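Local coordinates for protein ribosomal RNA small subunit methyltransferase E (Legionella pneumophila, PDB 5O96) that probably methylates the N3 position of uridine 1498 in 16S rRNA of the assembled 30S ribosomal subunit, using S-adenosyl-L-methionine as methyl donor, at residues 169-174 / 191-196; 161-166 / 211-216. All coordinates share one frame; numbering follows the deposited sequence.

Contact 1 (169-174 / 191-196); sequences HLKLIL and DVALII. With SAM (S-adenosylmethionine), chain I.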
loop_
_atom_site.group_PDB
_atom_site.type_symbol
_atom_site.label_atom_id
_atom_site.label_comp_id
_atom_site.label_asym_id
_atom_site.label_seq_id
_atom_site.Cartn_x
_atom_site.Cartn_y
_atom_site.Cartn_z
ATOM N N HIS A 169 -3.173 -6.717 -23.932
ATOM C CA HIS A 169 -2.486 -7.898 -24.422
ATOM C C HIS A 169 -2.296 -8.941 -23.330
ATOM O O HIS A 169 -2.250 -10.132 -23.629
ATOM C CB HIS A 169 -1.148 -7.488 -25.053
ATOM C CG HIS A 169 -0.449 -8.603 -25.763
ATOM N ND1 HIS A 169 0.710 -9.177 -25.287
ATOM C CD2 HIS A 169 -0.760 -9.268 -26.902
ATOM C CE1 HIS A 169 1.091 -10.142 -26.106
ATOM N NE2 HIS A 169 0.214 -10.219 -27.092
ATOM N N LEU A 170 -2.171 -8.533 -22.069
ATOM C CA LEU A 170 -2.187 -9.472 -20.960
ATOM C C LEU A 170 -3.386 -9.165 -20.074
ATOM O O LEU A 170 -3.696 -7.998 -19.814
ATOM C CB LEU A 170 -0.889 -9.408 -20.162
ATOM C CG LEU A 170 -0.718 -10.398 -19.010
ATOM C CD1 LEU A 170 -0.770 -11.809 -19.542
ATOM C CD2 LEU A 170 0.582 -10.156 -18.262
ATOM N N LYS A 171 -4.074 -10.209 -19.620
ATOM C CA LYS A 171 -5.306 -10.022 -18.867
ATOM C C LYS A 171 -5.287 -10.931 -17.655
ATOM O O LYS A 171 -5.301 -12.149 -17.798
ATOM C CB LYS A 171 -6.537 -10.300 -19.738
ATOM C CG LYS A 171 -6.772 -9.187 -20.735
ATOM C CD LYS A 171 -8.009 -9.399 -21.564
ATOM C CE LYS A 171 -7.850 -10.541 -22.516
ATOM N NZ LYS A 171 -8.804 -10.426 -23.668
ATOM N N LEU A 172 -5.277 -10.327 -16.471
ATOM C CA LEU A 172 -5.077 -11.040 -15.226
ATOM C C LEU A 172 -6.194 -10.710 -14.237
ATOM O O LEU A 172 -6.636 -9.561 -14.131
ATOM C CB LEU A 172 -3.713 -10.675 -14.634
ATOM C CG LEU A 172 -2.446 -11.050 -15.398
ATOM C CD1 LEU A 172 -1.265 -10.565 -14.590
ATOM C CD2 LEU A 172 -2.342 -12.560 -15.631
ATOM N N ILE A 173 -6.635 -11.714 -13.494
ATOM C CA ILE A 173 -7.546 -11.494 -12.377
ATOM C C ILE A 173 -6.913 -12.054 -11.114
ATOM O O ILE A 173 -6.429 -13.195 -11.102
ATOM C CB ILE A 173 -8.923 -12.133 -12.626
ATOM C CG1 ILE A 173 -9.850 -11.906 -11.427
ATOM C CG2 ILE A 173 -8.795 -13.649 -13.046
ATOM C CD1 ILE A 173 -11.322 -12.011 -11.798
ATOM N N LEU A 174 -6.953 -11.271 -10.042
ATOM C CA LEU A 174 -6.453 -11.727 -8.747
ATOM C C LEU A 174 -7.485 -12.674 -8.143
ATOM O O LEU A 174 -8.565 -12.246 -7.713
ATOM C CB LEU A 174 -6.160 -10.546 -7.822
ATOM C CG LEU A 174 -5.671 -10.944 -6.442
ATOM C CD1 LEU A 174 -4.403 -11.782 -6.533
ATOM C CD2 LEU A 174 -5.426 -9.714 -5.617
ATOM N N ASP A 191 0.682 -3.734 -22.566
ATOM C CA ASP A 191 -0.341 -3.394 -21.587
ATOM C C ASP A 191 -0.895 -4.629 -20.889
ATOM O O ASP A 191 -0.716 -5.767 -21.335
ATOM C CB ASP A 191 -1.454 -2.567 -22.241
ATOM C CG ASP A 191 -2.046 -3.234 -23.471
ATOM O OD1 ASP A 191 -1.653 -4.373 -23.816
ATOM O OD2 ASP A 191 -2.926 -2.609 -24.090
ATOM N N VAL A 192 -1.537 -4.371 -19.749
ATOM C CA VAL A 192 -2.126 -5.386 -18.878
ATOM C C VAL A 192 -3.501 -4.903 -18.433
ATOM O O VAL A 192 -3.666 -3.739 -18.065
ATOM C CB VAL A 192 -1.256 -5.663 -17.627
ATOM C CG1 VAL A 192 -1.705 -6.959 -16.902
ATOM C CG2 VAL A 192 0.226 -5.706 -17.979
ATOM N N ALA A 193 -4.483 -5.792 -18.440
ATOM C CA ALA A 193 -5.725 -5.555 -17.725
ATOM C C ALA A 193 -5.697 -6.372 -16.438
ATOM O O ALA A 193 -5.414 -7.572 -16.473
ATOM C CB ALA A 193 -6.938 -5.918 -18.580
ATOM N N LEU A 194 -5.982 -5.720 -15.306
ATOM C CA LEU A 194 -5.879 -6.335 -13.987
ATOM C C LEU A 194 -7.181 -6.141 -13.232
ATOM O O LEU A 194 -7.557 -4.998 -12.923
ATOM C CB LEU A 194 -4.717 -5.725 -13.193
ATOM C CG LEU A 194 -4.534 -6.165 -11.737
ATOM C CD1 LEU A 194 -4.127 -7.628 -11.627
ATOM C CD2 LEU A 194 -3.509 -5.291 -11.044
ATOM N N ILE A 195 -7.857 -7.248 -12.918
ATOM C CA ILE A 195 -9.089 -7.212 -12.129
ATOM C C ILE A 195 -8.784 -7.562 -10.670
ATOM O O ILE A 195 -8.143 -8.587 -10.373
ATOM C CB ILE A 195 -10.153 -8.151 -12.722
ATOM C CG1 ILE A 195 -10.534 -7.705 -14.135
ATOM C CG2 ILE A 195 -11.408 -8.177 -11.842
ATOM C CD1 ILE A 195 -11.509 -8.694 -14.831
ATOM N N ILE A 196 -9.214 -6.692 -9.752
ATOM C CA ILE A 196 -9.120 -6.954 -8.316
ATOM C C ILE A 196 -10.510 -6.815 -7.726
ATOM O O ILE A 196 -11.193 -5.810 -7.955
ATOM C CB ILE A 196 -8.108 -6.031 -7.618
ATOM C CG1 ILE A 196 -6.697 -6.465 -8.045
ATOM C CG2 ILE A 196 -8.264 -6.146 -6.074
ATOM C CD1 ILE A 196 -5.803 -5.380 -8.318
HETATM N N SAM I . -9.576 -9.630 1.768
HETATM C CA SAM I . -9.878 -8.318 1.203
HETATM C C SAM I . -10.533 -7.248 2.109
HETATM O O SAM I . -10.544 -7.323 3.327
HETATM O OXT SAM I . -11.066 -6.237 1.653
HETATM C CB SAM I . -10.761 -8.554 0.020
HETATM C CG SAM I . -10.394 -8.246 -1.409
HETATM S SD SAM I . -9.438 -9.592 -2.034
HETATM C CE SAM I . -8.001 -8.765 -2.718
HETATM C "C5'" SAM I . -10.413 -9.924 -3.519
HETATM C "C4'" SAM I . -10.221 -11.374 -3.893
HETATM O "O4'" SAM I . -8.876 -11.500 -4.314
HETATM C "C3'" SAM I . -10.329 -12.251 -2.652
HETATM O "O3'" SAM I . -11.590 -12.840 -2.460
HETATM C "C2'" SAM I . -9.324 -13.343 -2.884
HETATM O "O2'" SAM I . -10.018 -14.443 -3.414
HETATM C "C1'" SAM I . -8.387 -12.771 -3.930
HETATM N N9 SAM I . -7.066 -12.766 -3.288
HETATM C C8 SAM I . -6.657 -12.101 -2.146
HETATM N N7 SAM I . -5.370 -12.412 -1.895
HETATM C C5 SAM I . -4.957 -13.272 -2.859
HETATM C C6 SAM I . -3.754 -13.891 -3.072
HETATM N N6 SAM I . -2.770 -13.678 -2.219
HETATM N N1 SAM I . -3.619 -14.754 -4.139
HETATM C C2 SAM I . -4.668 -14.975 -5.005
HETATM N N3 SAM I . -5.885 -14.341 -4.791
HETATM C C4 SAM I . -6.012 -13.512 -3.727
#

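Contact 2 (161-166 / 211-216); sequences QFVREA and SGHGFL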
loop_
_atom_site.group_PDB
_atom_site.type_symbol
_atom_site.label_atom_id
_atom_site.label_comp_id
_atom_site.label_asym_id
_atom_site.label_seq_id
_atom_site.Cartn_x
_atom_site.Cartn_y
_atom_site.Cartn_z
ATOM N N GLN A 161 -19.439 -6.052 -18.664
ATOM C CA GLN A 161 -19.044 -5.098 -19.693
ATOM C C GLN A 161 -17.531 -5.038 -19.820
ATOM O O GLN A 161 -16.981 -5.172 -20.917
ATOM C CB GLN A 161 -19.611 -3.720 -19.376
ATOM C CG GLN A 161 -19.217 -2.661 -20.386
ATOM C CD GLN A 161 -19.900 -1.341 -20.134
ATOM O OE1 GLN A 161 -20.902 -1.277 -19.424
ATOM N NE2 GLN A 161 -19.350 -0.273 -20.694
ATOM N N PHE A 162 -16.843 -4.881 -18.688
ATOM C CA PHE A 162 -15.405 -4.642 -18.702
ATOM C C PHE A 162 -14.657 -5.807 -19.333
ATOM O O PHE A 162 -13.711 -5.620 -20.111
ATOM C CB PHE A 162 -14.910 -4.412 -17.272
ATOM C CG PHE A 162 -13.428 -4.323 -17.178
ATOM C CD1 PHE A 162 -12.664 -5.454 -16.999
ATOM C CD2 PHE A 162 -12.799 -3.108 -17.344
ATOM C CE1 PHE A 162 -11.324 -5.373 -16.977
ATOM C CE2 PHE A 162 -11.446 -3.026 -17.305
ATOM C CZ PHE A 162 -10.707 -4.156 -17.115
ATOM N N VAL A 163 -15.034 -7.017 -18.951
ATOM C CA VAL A 163 -14.412 -8.214 -19.470
ATOM C C VAL A 163 -14.700 -8.374 -20.961
ATOM O O VAL A 163 -13.856 -8.879 -21.713
ATOM C CB VAL A 163 -14.920 -9.379 -18.600
ATOM C CG1 VAL A 163 -15.246 -10.582 -19.404
ATOM C CG2 VAL A 163 -13.915 -9.692 -17.488
ATOM N N ARG A 164 -15.871 -7.923 -21.426
ATOM C CA ARG A 164 -16.171 -7.991 -22.855
ATOM C C ARG A 164 -15.311 -7.018 -23.649
ATOM O O ARG A 164 -14.783 -7.366 -24.712
ATOM C CB ARG A 164 -17.656 -7.711 -23.111
ATOM C CG ARG A 164 -18.586 -8.893 -22.846
ATOM C CD ARG A 164 -19.982 -8.691 -23.449
ATOM N NE ARG A 164 -20.904 -7.973 -22.566
ATOM C CZ ARG A 164 -21.158 -6.665 -22.632
ATOM N NH1 ARG A 164 -22.017 -6.114 -21.778
ATOM N NH2 ARG A 164 -20.553 -5.902 -23.539
ATOM N N GLU A 165 -15.162 -5.793 -23.157
ATOM C CA GLU A 165 -14.467 -4.749 -23.898
ATOM C C GLU A 165 -12.962 -4.779 -23.712
ATOM O O GLU A 165 -12.263 -4.092 -24.460
ATOM C CB GLU A 165 -14.979 -3.371 -23.478
ATOM C CG GLU A 165 -16.461 -3.146 -23.722
ATOM C CD GLU A 165 -16.950 -1.864 -23.054
ATOM O OE1 GLU A 165 -16.176 -1.249 -22.269
ATOM O OE2 GLU A 165 -18.106 -1.471 -23.321
ATOM N N ALA A 166 -12.465 -5.537 -22.737
ATOM C CA ALA A 166 -11.038 -5.603 -22.446
ATOM C C ALA A 166 -10.237 -6.050 -23.664
ATOM O O ALA A 166 -10.429 -7.162 -24.168
ATOM C CB ALA A 166 -10.805 -6.569 -21.287
ATOM N N SER A 211 -12.905 -15.985 -17.022
ATOM C CA SER A 211 -12.090 -17.013 -17.651
ATOM C C SER A 211 -12.515 -17.255 -19.101
ATOM O O SER A 211 -11.692 -17.646 -19.942
ATOM C CB SER A 211 -12.193 -18.295 -16.832
ATOM O OG SER A 211 -11.675 -19.378 -17.565
ATOM N N GLY A 212 -13.792 -17.027 -19.416
ATOM C CA GLY A 212 -14.229 -17.147 -20.793
ATOM C C GLY A 212 -13.676 -16.066 -21.695
ATOM O O GLY A 212 -13.564 -16.278 -22.908
ATOM N N HIS A 213 -13.313 -14.911 -21.135
ATOM C CA HIS A 213 -12.778 -13.816 -21.937
ATOM C C HIS A 213 -11.279 -13.615 -21.757
ATOM O O HIS A 213 -10.780 -12.505 -21.969
ATOM C CB HIS A 213 -13.542 -12.535 -21.627
ATOM C CG HIS A 213 -14.954 -12.569 -22.114
ATOM N ND1 HIS A 213 -15.958 -13.252 -21.455
ATOM C CD2 HIS A 213 -15.518 -12.045 -23.225
ATOM C CE1 HIS A 213 -17.085 -13.125 -22.134
ATOM N NE2 HIS A 213 -16.844 -12.394 -23.209
ATOM N N GLY A 214 -10.548 -14.666 -21.392
ATOM C CA GLY A 214 -9.099 -14.636 -21.444
ATOM C C GLY A 214 -8.404 -14.156 -20.186
ATOM O O GLY A 214 -7.171 -14.081 -20.176
ATOM N N PHE A 215 -9.129 -13.849 -19.117
ATOM C CA PHE A 215 -8.499 -13.425 -17.873
ATOM C C PHE A 215 -7.919 -14.627 -17.136
ATOM O O PHE A 215 -8.620 -15.600 -16.851
ATOM C CB PHE A 215 -9.503 -12.652 -17.036
ATOM C CG PHE A 215 -9.697 -11.246 -17.537
ATOM C CD1 PHE A 215 -10.625 -10.961 -18.529
ATOM C CD2 PHE A 215 -8.901 -10.222 -17.057
ATOM C CE1 PHE A 215 -10.768 -9.671 -19.007
ATOM C CE2 PHE A 215 -9.045 -8.931 -17.518
ATOM C CZ PHE A 215 -9.966 -8.651 -18.488
ATOM N N LEU A 216 -6.636 -14.577 -16.868
ATOM C CA LEU A 216 -5.897 -15.650 -16.210
ATOM C C LEU A 216 -5.700 -15.354 -14.717
ATOM O O LEU A 216 -5.558 -14.180 -14.322
ATOM C CB LEU A 216 -4.533 -15.830 -16.883
ATOM C CG LEU A 216 -4.600 -16.052 -18.409
ATOM C CD1 LEU A 216 -3.194 -16.100 -18.999
ATOM C CD2 LEU A 216 -5.389 -17.301 -18.798
#

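Contact 1 (169-174 / 191-196)
With chi1 at 54°, D191 CG stands between the backbone N and the carbonyl carbon, which carries OD1 to the backbone N of H169 at 2.8 Å. The donor arrives from above the carboxylate plane, yet the N-H points nearly straight at OD1 (167°). A short acidic side chain suits this strand start, since it lets D191 grip two successive amides, H169 N through OD1 and L170 N through its backbone O. Counting the latter, five backbone bonds join 170-174 to 191-196. L170 O takes A193 N at 2.7 Å, and A193 O takes L172 N at 2.8 Å, both nearly along the C=O axis. These are neighbouring strands in the parallel sheet of the SPOUT methyltransferase domain, and side chains alternate between its two faces. L170, L172, V192 and L194 lie on one face, against which helix 227-242 packs through L172 and L194. On the other, I173 CD1 meets I195 CG2 at 3.8 Å, the two branched chains crossing obliquely, while A193 is small enough for K171 CG to lie 3.9 Å from its CB. S-adenosylmethionine is hydrogen-bonded to G221 O, L225 O and T227 N, whereas L174 offers it an apolar contact. Here L174 turns CG away from its backbone N (chi1 178°); L174 CD1 comes within 3.4 Å of SAM N3 in the adenine, and L174 CD2 lies 4.0 Å from the methyl carbon, SAM CE.

Contact 2 (161-166 / 211-216)
V163 and F215 meet where helix 159-165 comes up against the turn that follows helix 204-212. From V163 the contact can be followed outward: CB lies 4.2 Å from F215 CE1, and there the chain forks. Branch CG2 goes to the phenylalanine, reaching F215 CE1 at 3.5 Å by an oblique approach to the ring. Branch CG1 goes to the histidine, lying 3.4 Å from H213 CG and about as near to CB and ND1. A beta-branched residue suits this place because its two methyls serve two aromatic neighbours at once. F215 holds CG anti to its carbonyl carbon (chi1 -77°), which sends the ring toward V163 and A166. Its CZ is 3.6 Å from A166 CB, which sits at the ring edge near its plane, and 3.9 Å from F162 CE1, the two phenylalanine side chains crossing at about a right angle. At A166 the chain leaves helical geometry, and the small methyl lets the ring come close. F162, V163 and F215 all pack on I195 of strand 191-196, so the contact closes over one face of the parallel sheet of the SPOUT methyltransferase domain. On the outer side R164 CG runs beside H213, 3.9 Å from NE2. H213 ND1 is hydrogen-bonded to L209 O, which limits the rotation of the imidazole beside the end of helix 204-212. The two segments meet through carbon-rich surfaces, with R164 salt-bridged to D160 and H213 ND1 bonded to L209 O rather than to each other, which implies that shape and burial of apolar surface, more than directional bonding, join them.

In the fold
Followed from the N terminus, the chain first builds a mixed five-stranded sheet and then the parallel sheet, reaching helix 159-165, the first half of contact 2, which leads into strand 170-174. A connection without helix or strand then brings it back as strand 191-196, closing the short loop of contact 1. Only at the end of helix 204-212 and the turn beyond it does 211-216 return to 161-166 and close contact 2, so the smaller loop lies wholly within the larger one. The contacts also touch: backbone bonds of L216 to K171 and I173 place strand 216-218 beside 170-174, while F215 packs on K171 CB. Together they tie neighbouring sheet strands to the helix and turn on one face.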